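Local coordinates for beta-glucanase (Bacteroides thetaiotaomicron, PDB 6EUG), which probably hydrolyses beta-1,3-linked galactosides of arabinogalactan, this chain being its family 43 glycoside hydrolase domain with an imidazole-type sugar mimic bound, at residues L93-E98 and K105-E110; V124-L129 and A141-S146; V42-G47 and G61-A66; R111-Y116 and R213-F218; I75-S80 and K87-A92. All coordinates share one frame; numbering follows the deposited sequence. Where two conformers were deposited one is given.

Contact 1. Residues L93-E98 and K105-E110; sequences LAVSEE and KGCIME. With GIM (glucoimidazole), chain B.
A chi1 of -67° sets Val95 CG1 beside its own backbone N and turns it to Cys107 SG, while CG2 faces Lys105. The segments belong to the crossing from one blade to the next in the five-bladed beta-propeller expected of family 43 glycoside hydrolases: strand 87-94 closes one sheet and strand 108-117 opens its successor. Val95 CB lies 3.8 Å from Lys105 CA, and Val95 CG2 rests 3.9 Å from Lys105 CG; the lysine stem then runs outward to a salt bridge with Glu72. Val95 CG1 stands 4.3 Å from Cys107 SG. Its approach to Met109 SD, like that of Leu93 CD2 to Met109 CE, belongs to one of two methionine conformers and is less certain. Lys105 N donates to Ser96 O at 3.1 Å, pinning the returning chain to the outgoing one, and Ser96 OG accepts from Glu98 N in an ST turn. At the other end, remote from 93-98, Glu110 stretches into the sugar pocket, where OE2 meets Tyr136 OH. Glu110 OE1 accepts from two hydroxyls of glucoimidazole, O4 at 2.6 Å and O3 at 3.3 Å.

Contact 2. Residues V124-L129 and A141-S146; sequences VMWLHL and AAVAVS
Four backbone hydrogen bonds join Val124-Leu129 to Ala141-Ser146. Met125 and Ala144 exchange two of them, N to O each way at 2.9 Å; Leu127 and Ala142 exchange the other two, with Ala142 N to Leu127 O (2.9 Å) the straighter at 171°. Trp126-Val143 lies between them as a non-hydrogen-bonded pair, and Val124-Val145 and His128-Ala141 flank them as two more. There CA-H groups lean on carbonyls: Trp126 CA comes within 3.2 Å of Ala142 O, and Val143 CA within 3.3 Å of Met125 O. The strands form an antiparallel hairpin at the middle of a four-stranded propeller blade, flanked by strand 108-117 and strand 154-159.

CH-pi packing dominates the face carrying Val124, Trp126 and Val143. The indole lies flat over the neighbouring valine: Val143 CB sits 3.6 Å from the centroid of the Trp126 six-membered ring, only 6° off its normal, and Val143 CG2 is 3.5 Å from Trp126 CE2. With CG2 anti to the backbone N, Val143 places this methyl on the same ring face, toward the rim, where it also meets Val124 CG1. Ala141 CB approaches the indole edge near CE3. Trp126 NE1 is hydrogen-bonded to Tyr246 O, which further fixes the ring.

Plain aliphatic contacts make up the opposite face. Ala142 CB touches both Leu127 CG and Leu129 CB, 4.1 Å from each, and the small Ala144 lies beside Met125, whose bent chain reaches away to Leu93 and Val114.

Contact 3. Residues V42-G47 and G61-A66; sequences VINAHG and GEHRPA
His46 and Glu62 form one antiparallel hydrogen-bonded pair, Glu62 N to His46 O at 2.8 Å and His46 N to Glu62 O at 3.1 Å, beyond which the two chains diverge, their touching parts running 115° apart. Gly61 CA comes within 3.8 Å of Ala45 C, so backbone packs on backbone there. Asn44 spans the widening gap: its CG is anti to the backbone N (chi1 -167°), and the carboxamide meets both the backbone N and O of Arg64, OD1 accepting from Arg64 N at 2.9 Å and ND2 donating to Arg64 O at 3.1 Å. The two hydrogen bonds together fix the rotation of the amide, and ND2 lies over the centre of the His63 ring. The His46 ring turns its CD2 edge to Glu62 O, 3.4 Å away. Arg64 bends at chi2 and grips Glu62 side-on; NE, at 2.8 Å, and NH1 both bond OE2 in a salt bridge, coming from the same side of the carboxylate plane. The Arg64 side chain lies about 5 Å from glucoimidazole, nearest atoms. Glu62 OE1 accepts from Arg111 N, so this glutamate links segment 61-66 to strand 108-117 at a ligand-binding residue. In the propeller, segment 42-47 leads into strand 48-53, segment 61-66 leaves strand 56-62, strand 74-80 flanks them through Tyr78 and Asn76, and strand 108-117 meets Glu62 through Glu110 and Pro112.

Contact 4. Residues R111-Y116 and R213-F218; sequences RPKVIY and RDMTLF. With GIM (glucoimidazole), chain B.
Arg111 and Asp214 meet where two successive propeller blades come together; strands 111-116 and 215-218 belong to different sheets and run 11° from parallel, 6.8 Å apart at their axes. The arginine is drawn out straight from CG to NE, which carries its guanidinium to the bound glucoimidazole. Its NE lies 3.3 Å from Asp214 OD1 in a salt bridge, the two planar groups turned 58° against each other. Deeper in, Lys113 curls back: bends at chi2 and chi4 return NZ to its own strand, where it donates to Pro112 O at 3.0 Å, from above the carbonyl plane, and weakly to Arg111 O. The bent stem packs against the second strand, with Lys113 CE beside Thr216 OG1 and Lys113 CB 3.8 Å from Leu217 CD1. That methyl also meets Ile115 CD1 at 3.9 Å, the two side chains crossing at about a right angle. Glucoimidazole O2 donates to Asp214 OD2 at 2.7 Å and accepts from Arg111 NH2 at 3.2 Å, while NE reaches O3 only weakly. Gripped as donor and acceptor at once, the O2 hydroxyl has its orientation set by this pair, which probably helps to position the sugar-like ring.

Contact 5. Residues I75-S80 and K87-A92; sequences INCYSS and KSEGIA
The beta hairpin of strands 74-80 and 87-94 forms the outer half of a propeller blade, with 87-94 as its edge strand. Near the turn the pairing is regular: Ser79 and Lys87 exchange N to O bonds of 2.9 Å in both directions, and Tyr78 CA leans on Lys87 O. Farther along, Glu89 and Gly90 together stand opposite Cys77, a beta bulge in the edge strand. Cys77 O accepts from Glu89 N at 2.9 Å, and Cys77 N donates to Gly90 O over a longer, bent path. Beyond the bulge, Ala92 N returns to Ile75 O at 2.8 Å.

A water bridges Gly90 N and Cys77 O, consistent with its standing in for a direct bond lost at the bulge. It accepts from Gly90 N and Ser88 OG and donates to Cys77 O and Asn76 OD1, 2.8 Å from each of these two oxygens. All four of its partners are thus in the hairpin, and it lies above one face of the Tyr78 ring, toward the rim. Tyr78 CD2 also touches Ser88 CA, while Tyr78 OH and Asn76 ND2 are both held by the backbone of Asn44. Beside Asn76, Ile91 crosses at about a right angle, its CD1 3.6 Å from Asn76 OD1.

On the other face of the sheet, Glu89 doubles back at chi2 (-82°) and lays its carboxylate alongside Ser79. There Ser79 OG donates to the anti lone pair of Glu89 OE2 at 2.6 Å. Cys77 SG approaches Glu89 CB, and Cys77 CB meets Ala92 CB at 4.1 Å.

Contacts 3 and 5 share one blade, their centres 11 Å apart, with Gly61 O taking Asn76 N at 2.8 Å. Contact 1 carries the chain from that blade into the next, where strand 108-117 borders contact 2 through Glu110 O to His128 N (2.9 Å). Contact 4 prolongs the same strand and sets it against a third blade, lying about 8 Å from contact 2, centre to centre. Glucoimidazole is reached directly by contacts 1 and 4, from Glu110 and its neighbour Arg111 together with Asp214; contact 3 stands behind them as a second shell, where Arg64 NH1 lies 3.4 Å from Glu110 OE2, a long, weak ion pair. Contacts 2 and 5 pack farther back, meeting where Met125 CE touches Ile75 CG2.

Contact 1. Residues L93-E98 and K105-E110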
# COMPACT_ATOMS: atom_id res chain seq x y z
N LEU A 93 12.56 11.22 -0.50
CA LEU A 93 11.56 12.33 -0.43
C LEU A 93 11.57 12.85 1.00
O LEU A 93 11.09 12.19 1.93
CB LEU A 93 10.14 11.91 -0.79
CG LEU A 93 9.07 13.04 -0.74
CD1 LEU A 93 9.26 14.11 -1.81
CD2 LEU A 93 7.68 12.43 -0.89
N ALA A 94 12.14 14.05 1.15
CA ALA A 94 12.29 14.69 2.46
C ALA A 94 11.06 15.52 2.88
O ALA A 94 10.42 16.18 2.04
CB ALA A 94 13.50 15.62 2.41
N VAL A 95 10.79 15.57 4.18
CA VAL A 95 9.85 16.57 4.69
C VAL A 95 10.36 17.96 4.34
O VAL A 95 11.56 18.19 4.28
CB VAL A 95 9.62 16.46 6.23
CG1 VAL A 95 8.90 15.16 6.58
CG2 VAL A 95 10.91 16.54 7.03
N SER A 96 9.44 18.91 4.16
CA SER A 96 9.75 20.30 3.74
C SER A 96 10.06 21.21 4.94
O SER A 96 9.48 21.07 6.03
CB SER A 96 8.54 20.87 2.99
OG SER A 96 8.77 22.19 2.52
N GLU A 97 10.96 22.17 4.71
CA GLU A 97 11.25 23.22 5.69
C GLU A 97 10.34 24.47 5.49
O GLU A 97 10.50 25.46 6.19
CB GLU A 97 12.74 23.62 5.62
CG GLU A 97 13.72 22.46 5.88
CD GLU A 97 15.18 22.81 5.67
OE1 GLU A 97 15.59 23.87 6.17
OE2 GLU A 97 15.94 22.01 5.06
N GLU A 98 9.44 24.45 4.53
CA GLU A 98 8.53 25.59 4.27
C GLU A 98 7.25 25.56 5.14
O GLU A 98 6.48 24.58 5.10
CB GLU A 98 8.15 25.58 2.79
CG GLU A 98 9.36 25.70 1.88
CD GLU A 98 8.98 26.09 0.47
OE1 GLU A 98 9.68 26.98 -0.09
OE2 GLU A 98 8.00 25.51 -0.08
N LYS A 105 7.57 19.38 7.83
CA LYS A 105 7.95 18.55 8.98
C LYS A 105 6.83 18.57 10.03
O LYS A 105 6.29 19.65 10.38
CB LYS A 105 9.28 19.00 9.61
CG LYS A 105 9.91 17.96 10.53
CD LYS A 105 11.09 18.51 11.29
CE LYS A 105 11.32 17.75 12.59
NZ LYS A 105 12.39 16.78 12.36
N GLY A 106 6.49 17.38 10.52
CA GLY A 106 5.32 17.17 11.37
C GLY A 106 4.19 16.44 10.67
O GLY A 106 3.30 15.89 11.35
N CYS A 107 4.19 16.42 9.33
CA CYS A 107 3.22 15.59 8.57
C CYS A 107 3.50 14.08 8.70
O CYS A 107 4.61 13.65 9.03
CB CYS A 107 3.19 16.03 7.10
SG CYS A 107 4.59 15.41 6.12
N ILE A 108 2.47 13.25 8.46
CA ILE A 108 2.63 11.79 8.42
C ILE A 108 2.82 11.36 6.95
O ILE A 108 2.04 11.77 6.09
CB ILE A 108 1.39 11.10 9.04
CG1 ILE A 108 1.35 11.33 10.56
CG2 ILE A 108 1.27 9.63 8.71
CD1 ILE A 108 -0.00 11.00 11.16
N MET A 109 3.84 10.55 6.70
CA MET A 109 4.15 10.00 5.39
C MET A 109 4.28 8.49 5.55
O MET A 109 5.22 8.03 6.22
CB MET A 109 5.46 10.61 4.90
CG MET A 109 5.40 12.11 4.64
SD MET A 109 7.04 12.68 4.23
CE MET A 109 6.81 13.66 2.76
N GLU A 110 3.34 7.73 4.97
CA GLU A 110 3.27 6.26 5.09
C GLU A 110 3.11 5.50 3.76
O GLU A 110 2.60 6.03 2.77
CB GLU A 110 2.14 5.82 6.05
CG GLU A 110 2.40 6.25 7.49
CD GLU A 110 1.30 5.89 8.48
OE1 GLU A 110 0.24 5.32 8.09
OE2 GLU A 110 1.49 6.23 9.69
C1 GIM B . -2.49 0.99 10.31
C2 GIM B . -1.78 1.06 9.01
N10 GIM B . -2.12 1.61 11.44
C3 GIM B . -0.36 1.61 9.22
C4 GIM B . -0.42 2.83 10.18
C5 GIM B . -0.86 2.40 11.58
C6 GIM B . -1.04 3.57 12.55
C7 GIM B . -4.01 0.52 11.82
C8 GIM B . -3.04 1.31 12.40
N1 GIM B . -3.65 0.33 10.53
O3 GIM B . 0.21 2.03 7.97
O2 GIM B . -1.92 -0.22 8.34
O4 GIM B . -1.29 3.90 9.70
O6 GIM B . -2.17 4.36 12.17

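Contact 2. Residues V124-L129 and A141-S146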
# COMPACT_ATOMS: atom_id res chain seq x y z
N VAL A 124 7.92 7.76 -10.48
CA VAL A 124 6.78 8.38 -9.84
C VAL A 124 6.52 7.68 -8.49
O VAL A 124 6.27 6.46 -8.46
CB VAL A 124 5.54 8.29 -10.74
CG1 VAL A 124 4.35 8.98 -10.08
CG2 VAL A 124 5.85 8.87 -12.14
N MET A 125 6.57 8.47 -7.41
CA MET A 125 6.26 8.02 -6.02
C MET A 125 4.86 8.48 -5.59
O MET A 125 4.51 9.66 -5.72
CB MET A 125 7.28 8.59 -5.04
CG MET A 125 7.20 8.01 -3.63
SD MET A 125 8.32 8.83 -2.46
CE MET A 125 9.91 8.11 -2.91
N TRP A 126 4.06 7.52 -5.09
CA TRP A 126 2.81 7.84 -4.41
C TRP A 126 2.95 7.40 -2.96
O TRP A 126 3.66 6.42 -2.66
CB TRP A 126 1.60 7.13 -5.07
CG TRP A 126 1.15 7.77 -6.41
CD1 TRP A 126 1.67 7.52 -7.64
CD2 TRP A 126 0.08 8.71 -6.60
NE1 TRP A 126 1.00 8.25 -8.58
CE2 TRP A 126 -0.01 8.96 -7.99
CE3 TRP A 126 -0.83 9.34 -5.75
CZ2 TRP A 126 -0.93 9.86 -8.54
CZ3 TRP A 126 -1.76 10.22 -6.29
CH2 TRP A 126 -1.80 10.47 -7.69
N LEU A 127 2.28 8.12 -2.06
CA LEU A 127 2.32 7.78 -0.64
C LEU A 127 1.05 8.26 0.07
O LEU A 127 0.35 9.13 -0.45
CB LEU A 127 3.59 8.34 0.00
CG LEU A 127 3.70 9.87 -0.07
CD1 LEU A 127 4.23 10.40 1.24
CD2 LEU A 127 4.55 10.37 -1.22
N HIS A 128 0.79 7.72 1.27
CA HIS A 128 -0.27 8.17 2.18
C HIS A 128 0.24 9.37 2.96
O HIS A 128 1.25 9.27 3.60
CB HIS A 128 -0.63 7.00 3.11
CG HIS A 128 -1.60 7.31 4.22
ND1 HIS A 128 -1.77 6.46 5.30
CD2 HIS A 128 -2.45 8.35 4.42
CE1 HIS A 128 -2.65 6.98 6.13
NE2 HIS A 128 -3.09 8.12 5.62
N LEU A 129 -0.47 10.51 2.84
CA LEU A 129 -0.15 11.74 3.55
C LEU A 129 -1.27 12.14 4.51
O LEU A 129 -2.44 12.12 4.14
CB LEU A 129 0.06 12.90 2.55
CG LEU A 129 0.39 14.29 3.15
CD1 LEU A 129 1.74 14.31 3.84
CD2 LEU A 129 0.36 15.34 2.05
N ALA A 141 -3.77 11.02 -0.60
CA ALA A 141 -2.64 10.48 -1.34
C ALA A 141 -1.82 11.64 -1.89
O ALA A 141 -2.38 12.64 -2.33
CB ALA A 141 -3.08 9.57 -2.48
N ALA A 142 -0.52 11.48 -1.87
CA ALA A 142 0.42 12.46 -2.45
C ALA A 142 1.26 11.86 -3.58
O ALA A 142 1.56 10.68 -3.54
CB ALA A 142 1.32 13.00 -1.37
N VAL A 143 1.72 12.71 -4.51
CA VAL A 143 2.54 12.26 -5.64
C VAL A 143 3.78 13.17 -5.80
O VAL A 143 3.72 14.39 -5.59
CB VAL A 143 1.71 12.16 -6.95
CG1 VAL A 143 1.25 13.50 -7.46
CG2 VAL A 143 2.48 11.45 -8.05
N ALA A 144 4.90 12.53 -6.09
CA ALA A 144 6.19 13.18 -6.31
C ALA A 144 6.95 12.49 -7.48
O ALA A 144 6.63 11.36 -7.83
CB ALA A 144 7.00 13.15 -5.02
N VAL A 145 7.95 13.19 -8.08
CA VAL A 145 8.59 12.72 -9.33
C VAL A 145 10.12 12.92 -9.26
O VAL A 145 10.60 13.86 -8.62
CB VAL A 145 7.96 13.44 -10.56
CG1 VAL A 145 8.33 14.92 -10.64
CG2 VAL A 145 8.34 12.72 -11.87
N SER A 146 10.88 11.99 -9.87
CA SER A 146 12.33 12.06 -9.99
C SER A 146 12.82 11.58 -11.39
O SER A 146 12.21 10.71 -11.98
CB SER A 146 12.99 11.16 -8.94
OG SER A 146 14.40 11.26 -8.95

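Contact 3. Residues V42-G47 and G61-A66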
# COMPACT_ATOMS: atom_id res chain seq x y z
N VAL A 42 21.22 -0.11 11.22
CA VAL A 42 19.92 -0.81 11.07
C VAL A 42 19.14 -0.24 9.85
O VAL A 42 19.07 0.98 9.66
CB VAL A 42 19.10 -0.74 12.39
CG1 VAL A 42 17.68 -1.28 12.19
CG2 VAL A 42 19.81 -1.56 13.48
N ILE A 43 18.58 -1.13 9.01
CA ILE A 43 17.80 -0.71 7.85
C ILE A 43 16.47 -0.13 8.34
O ILE A 43 15.76 -0.79 9.11
CB ILE A 43 17.55 -1.87 6.83
CG1 ILE A 43 18.92 -2.34 6.26
CG2 ILE A 43 16.58 -1.43 5.73
CD1 ILE A 43 18.86 -3.55 5.32
N ASN A 44 16.14 1.07 7.86
CA ASN A 44 14.96 1.84 8.28
C ASN A 44 14.13 2.17 7.04
O ASN A 44 14.29 3.23 6.45
CB ASN A 44 15.45 3.10 9.05
CG ASN A 44 14.33 3.82 9.81
OD1 ASN A 44 13.15 3.44 9.76
ND2 ASN A 44 14.73 4.83 10.59
N ALA A 45 13.24 1.24 6.65
CA ALA A 45 12.44 1.31 5.42
C ALA A 45 11.16 0.49 5.60
O ALA A 45 10.95 -0.55 4.96
CB ALA A 45 13.21 0.81 4.22
N HIS A 46 10.28 1.03 6.44
CA HIS A 46 9.04 0.30 6.87
C HIS A 46 7.85 0.62 5.91
O HIS A 46 7.82 1.66 5.25
CB HIS A 46 8.74 0.65 8.36
CG HIS A 46 9.94 0.54 9.26
ND1 HIS A 46 10.32 -0.63 9.89
CD2 HIS A 46 10.91 1.45 9.53
CE1 HIS A 46 11.45 -0.43 10.54
NE2 HIS A 46 11.85 0.81 10.32
N GLY A 47 6.85 -0.27 5.85
CA GLY A 47 5.74 -0.09 4.92
C GLY A 47 6.19 0.05 3.47
O GLY A 47 5.60 0.81 2.69
N GLY A 61 11.00 3.13 1.77
CA GLY A 61 10.11 2.92 2.92
C GLY A 61 10.11 4.11 3.87
O GLY A 61 10.88 5.09 3.70
N GLU A 62 9.27 4.00 4.91
CA GLU A 62 9.14 5.02 5.98
C GLU A 62 10.41 5.04 6.84
O GLU A 62 10.90 3.96 7.27
CB GLU A 62 7.98 4.66 6.88
CG GLU A 62 6.64 4.50 6.19
CD GLU A 62 5.67 3.60 6.93
OE1 GLU A 62 4.56 3.39 6.39
OE2 GLU A 62 6.00 3.11 8.05
N HIS A 63 10.98 6.24 7.05
CA HIS A 63 11.98 6.42 8.08
C HIS A 63 11.24 6.65 9.42
O HIS A 63 10.54 7.65 9.58
CB HIS A 63 12.89 7.62 7.73
CG HIS A 63 13.99 7.86 8.69
ND1 HIS A 63 13.75 8.28 9.99
CD2 HIS A 63 15.33 7.84 8.53
CE1 HIS A 63 14.92 8.47 10.59
NE2 HIS A 63 15.89 8.19 9.74
N ARG A 64 11.31 5.66 10.31
CA ARG A 64 10.61 5.72 11.58
C ARG A 64 11.54 6.12 12.71
O ARG A 64 12.71 5.73 12.71
CB ARG A 64 9.92 4.37 11.92
CG ARG A 64 8.72 3.99 11.05
CD ARG A 64 7.50 4.86 11.31
NE ARG A 64 6.34 4.37 10.56
CZ ARG A 64 5.07 4.65 10.85
NH1 ARG A 64 4.10 4.13 10.10
NH2 ARG A 64 4.75 5.40 11.90
N PRO A 65 10.99 6.79 13.74
CA PRO A 65 11.72 7.17 14.94
C PRO A 65 11.84 6.02 15.97
O PRO A 65 11.04 5.06 15.94
CB PRO A 65 10.87 8.34 15.46
CG PRO A 65 9.50 7.98 15.13
CD PRO A 65 9.61 7.34 13.76
N ALA A 66 12.82 6.12 16.87
CA ALA A 66 13.02 5.15 17.97
C ALA A 66 12.01 5.36 19.09
O ALA A 66 11.73 4.41 19.83
CB ALA A 66 14.43 5.24 18.53

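Contact 4. Residues R111-Y116 and R213-F218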
# COMPACT_ATOMS: atom_id res chain seq x y z
N ARG A 111 3.63 4.28 3.78
CA ARG A 111 3.41 3.30 2.73
C ARG A 111 3.78 3.79 1.33
O ARG A 111 3.05 3.58 0.37
CB ARG A 111 1.99 2.70 2.82
CG ARG A 111 1.76 1.89 4.09
CD ARG A 111 0.44 1.09 4.13
NE ARG A 111 0.31 0.41 5.42
CZ ARG A 111 0.91 -0.73 5.77
NH1 ARG A 111 1.61 -1.44 4.90
NH2 ARG A 111 0.76 -1.23 7.01
N PRO A 112 5.00 4.37 1.19
CA PRO A 112 5.40 4.81 -0.14
C PRO A 112 5.56 3.69 -1.16
O PRO A 112 5.96 2.57 -0.80
CB PRO A 112 6.78 5.43 0.12
CG PRO A 112 7.33 4.59 1.25
CD PRO A 112 6.13 4.37 2.13
N LYS A 113 5.31 4.00 -2.42
CA LYS A 113 5.55 3.09 -3.55
C LYS A 113 6.07 3.90 -4.72
O LYS A 113 5.65 5.02 -4.94
CB LYS A 113 4.27 2.34 -3.97
CG LYS A 113 3.54 1.61 -2.81
CD LYS A 113 4.32 0.38 -2.35
CE LYS A 113 3.70 -0.25 -1.12
NZ LYS A 113 3.84 0.63 0.11
N VAL A 114 6.98 3.29 -5.48
CA VAL A 114 7.56 3.90 -6.69
C VAL A 114 7.36 3.00 -7.90
O VAL A 114 7.65 1.78 -7.81
CB VAL A 114 9.08 4.23 -6.50
CG1 VAL A 114 9.66 4.91 -7.71
CG2 VAL A 114 9.29 5.13 -5.28
N ILE A 115 6.94 3.62 -9.01
CA ILE A 115 6.81 2.98 -10.32
C ILE A 115 7.53 3.78 -11.42
O ILE A 115 7.63 5.01 -11.35
CB ILE A 115 5.33 2.75 -10.69
CG1 ILE A 115 4.53 4.06 -10.72
CG2 ILE A 115 4.70 1.71 -9.78
CD1 ILE A 115 3.04 3.93 -10.97
N TYR A 116 8.03 3.08 -12.43
CA TYR A 116 8.73 3.72 -13.54
C TYR A 116 7.77 3.88 -14.69
O TYR A 116 7.09 2.90 -15.05
CB TYR A 116 9.92 2.85 -14.01
CG TYR A 116 10.70 3.43 -15.20
CD1 TYR A 116 11.45 4.59 -15.07
CD2 TYR A 116 10.67 2.80 -16.45
CE1 TYR A 116 12.15 5.12 -16.15
CE2 TYR A 116 11.37 3.31 -17.54
CZ TYR A 116 12.11 4.48 -17.39
OH TYR A 116 12.79 5.00 -18.44
N ARG A 213 -6.07 6.04 2.63
CA ARG A 213 -5.12 5.80 3.70
C ARG A 213 -4.08 4.74 3.26
O ARG A 213 -3.26 5.06 2.40
CB ARG A 213 -5.82 5.56 5.07
CG ARG A 213 -6.61 6.76 5.56
CD ARG A 213 -6.60 6.82 7.09
NE ARG A 213 -7.42 7.88 7.68
CZ ARG A 213 -8.69 7.74 8.09
NH1 ARG A 213 -9.35 6.59 7.91
NH2 ARG A 213 -9.31 8.78 8.66
N ASP A 214 -4.12 3.51 3.79
CA ASP A 214 -3.21 2.48 3.31
C ASP A 214 -3.40 2.32 1.78
O ASP A 214 -4.54 2.40 1.27
CB ASP A 214 -3.45 1.11 3.97
CG ASP A 214 -3.01 1.03 5.41
OD1 ASP A 214 -2.49 2.00 6.02
OD2 ASP A 214 -3.14 -0.10 5.96
N MET A 215 -2.28 2.16 1.06
CA MET A 215 -2.28 2.13 -0.42
C MET A 215 -1.12 1.37 -1.04
O MET A 215 -0.09 1.10 -0.41
CB MET A 215 -2.29 3.58 -0.97
CG MET A 215 -1.15 4.49 -0.50
SD MET A 215 -0.43 5.62 -1.72
CE MET A 215 0.52 4.43 -2.68
N THR A 216 -1.31 1.03 -2.33
CA THR A 216 -0.25 0.57 -3.16
C THR A 216 -0.48 0.98 -4.62
O THR A 216 -1.47 1.69 -4.93
CB THR A 216 -0.02 -0.94 -2.99
OG1 THR A 216 1.25 -1.31 -3.55
CG2 THR A 216 -1.15 -1.79 -3.61
N LEU A 217 0.47 0.58 -5.46
CA LEU A 217 0.46 0.83 -6.92
C LEU A 217 0.70 -0.44 -7.68
O LEU A 217 1.42 -1.33 -7.19
CB LEU A 217 1.57 1.84 -7.31
CG LEU A 217 1.54 3.25 -6.71
CD1 LEU A 217 2.81 4.06 -7.05
CD2 LEU A 217 0.29 4.03 -7.12
N PHE A 218 0.18 -0.51 -8.91
CA PHE A 218 0.46 -1.64 -9.80
C PHE A 218 0.49 -1.20 -11.25
O PHE A 218 -0.45 -0.53 -11.69
CB PHE A 218 -0.56 -2.80 -9.64
CG PHE A 218 -0.18 -4.04 -10.42
CD1 PHE A 218 0.85 -4.86 -9.98
CD2 PHE A 218 -0.81 -4.37 -11.60
CE1 PHE A 218 1.23 -5.99 -10.70
CE2 PHE A 218 -0.45 -5.50 -12.32
CZ PHE A 218 0.57 -6.31 -11.88
C1 GIM B . -2.49 0.99 10.31
C2 GIM B . -1.78 1.06 9.01
N10 GIM B . -2.12 1.61 11.44
C3 GIM B . -0.36 1.61 9.22
C4 GIM B . -0.42 2.83 10.18
C5 GIM B . -0.86 2.40 11.58
C6 GIM B . -1.04 3.57 12.55
C7 GIM B . -4.01 0.52 11.82
C8 GIM B . -3.04 1.31 12.40
N1 GIM B . -3.65 0.33 10.53
O3 GIM B . 0.21 2.03 7.97
O2 GIM B . -1.92 -0.22 8.34
O4 GIM B . -1.29 3.90 9.70
O6 GIM B . -2.17 4.36 12.17

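Contact 5. Residues I75-S80 and K87-A92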
# COMPACT_ATOMS: atom_id res chain seq x y z
N ILE A 75 10.85 9.73 3.45
CA ILE A 75 10.93 8.42 2.80
C ILE A 75 12.39 8.07 2.49
O ILE A 75 13.08 8.81 1.75
CB ILE A 75 10.09 8.42 1.50
CG1 ILE A 75 8.60 8.80 1.76
CG2 ILE A 75 10.24 7.10 0.75
CD1 ILE A 75 7.89 7.98 2.84
N ASN A 76 12.84 6.95 3.04
CA ASN A 76 14.24 6.47 2.94
C ASN A 76 14.39 5.55 1.73
O ASN A 76 13.40 4.95 1.29
CB ASN A 76 14.59 5.71 4.25
CG ASN A 76 16.01 5.93 4.75
OD1 ASN A 76 16.79 6.71 4.21
ND2 ASN A 76 16.33 5.25 5.86
N CYS A 77 15.62 5.40 1.22
CA CYS A 77 15.94 4.50 0.10
C CYS A 77 17.25 3.71 0.32
O CYS A 77 18.28 4.29 0.74
CB CYS A 77 16.08 5.30 -1.18
SG CYS A 77 16.55 4.45 -2.70
N TYR A 78 17.21 2.42 -0.02
CA TYR A 78 18.38 1.50 -0.04
C TYR A 78 18.51 0.85 -1.42
O TYR A 78 17.48 0.61 -2.08
CB TYR A 78 18.26 0.43 1.05
CG TYR A 78 18.24 1.00 2.48
CD1 TYR A 78 17.08 1.55 3.03
CD2 TYR A 78 19.39 1.08 3.24
CE1 TYR A 78 17.05 2.07 4.32
CE2 TYR A 78 19.39 1.62 4.53
CZ TYR A 78 18.22 2.14 5.07
OH TYR A 78 18.15 2.69 6.37
N SER A 79 19.74 0.48 -1.81
CA SER A 79 19.96 -0.18 -3.13
C SER A 79 20.77 -1.47 -2.98
O SER A 79 21.47 -1.63 -1.99
CB SER A 79 20.65 0.75 -4.13
OG SER A 79 21.97 1.06 -3.73
N SER A 80 20.60 -2.40 -3.94
CA SER A 80 21.29 -3.71 -3.91
C SER A 80 21.36 -4.34 -5.30
O SER A 80 20.43 -4.22 -6.06
CB SER A 80 20.53 -4.70 -3.03
OG SER A 80 21.28 -5.89 -2.82
N LYS A 87 22.91 -0.95 0.40
CA LYS A 87 23.60 0.34 0.54
C LYS A 87 22.59 1.49 0.83
O LYS A 87 21.61 1.66 0.08
CB LYS A 87 24.32 0.67 -0.77
CG LYS A 87 25.10 1.98 -0.76
CD LYS A 87 25.55 2.35 -2.18
CE LYS A 87 26.56 3.48 -2.14
NZ LYS A 87 27.02 3.83 -3.51
N SER A 88 22.83 2.27 1.88
CA SER A 88 22.04 3.46 2.15
C SER A 88 22.21 4.53 1.06
O SER A 88 23.34 5.00 0.81
CB SER A 88 22.37 4.03 3.54
OG SER A 88 21.70 5.28 3.75
N GLU A 89 21.09 4.92 0.43
CA GLU A 89 21.10 5.98 -0.58
C GLU A 89 20.58 7.32 -0.04
O GLU A 89 20.55 8.32 -0.77
CB GLU A 89 20.27 5.58 -1.81
CG GLU A 89 20.75 4.34 -2.56
CD GLU A 89 21.88 4.60 -3.52
OE1 GLU A 89 22.20 5.78 -3.76
OE2 GLU A 89 22.47 3.63 -4.06
N GLY A 90 20.18 7.35 1.24
CA GLY A 90 19.66 8.57 1.85
C GLY A 90 18.16 8.73 1.67
O GLY A 90 17.48 7.83 1.12
N ILE A 91 17.68 9.87 2.13
CA ILE A 91 16.25 10.22 2.09
C ILE A 91 15.89 10.66 0.67
O ILE A 91 16.42 11.65 0.17
CB ILE A 91 15.94 11.35 3.09
CG1 ILE A 91 16.15 10.85 4.53
CG2 ILE A 91 14.51 11.88 2.87
CD1 ILE A 91 15.12 9.84 5.04
N ALA A 92 15.00 9.90 0.03
CA ALA A 92 14.56 10.09 -1.36
C ALA A 92 13.50 11.18 -1.46
O ALA A 92 13.48 11.95 -2.42
CB ALA A 92 13.99 8.79 -1.93
O HOH W 1 19.03 5.31 3.21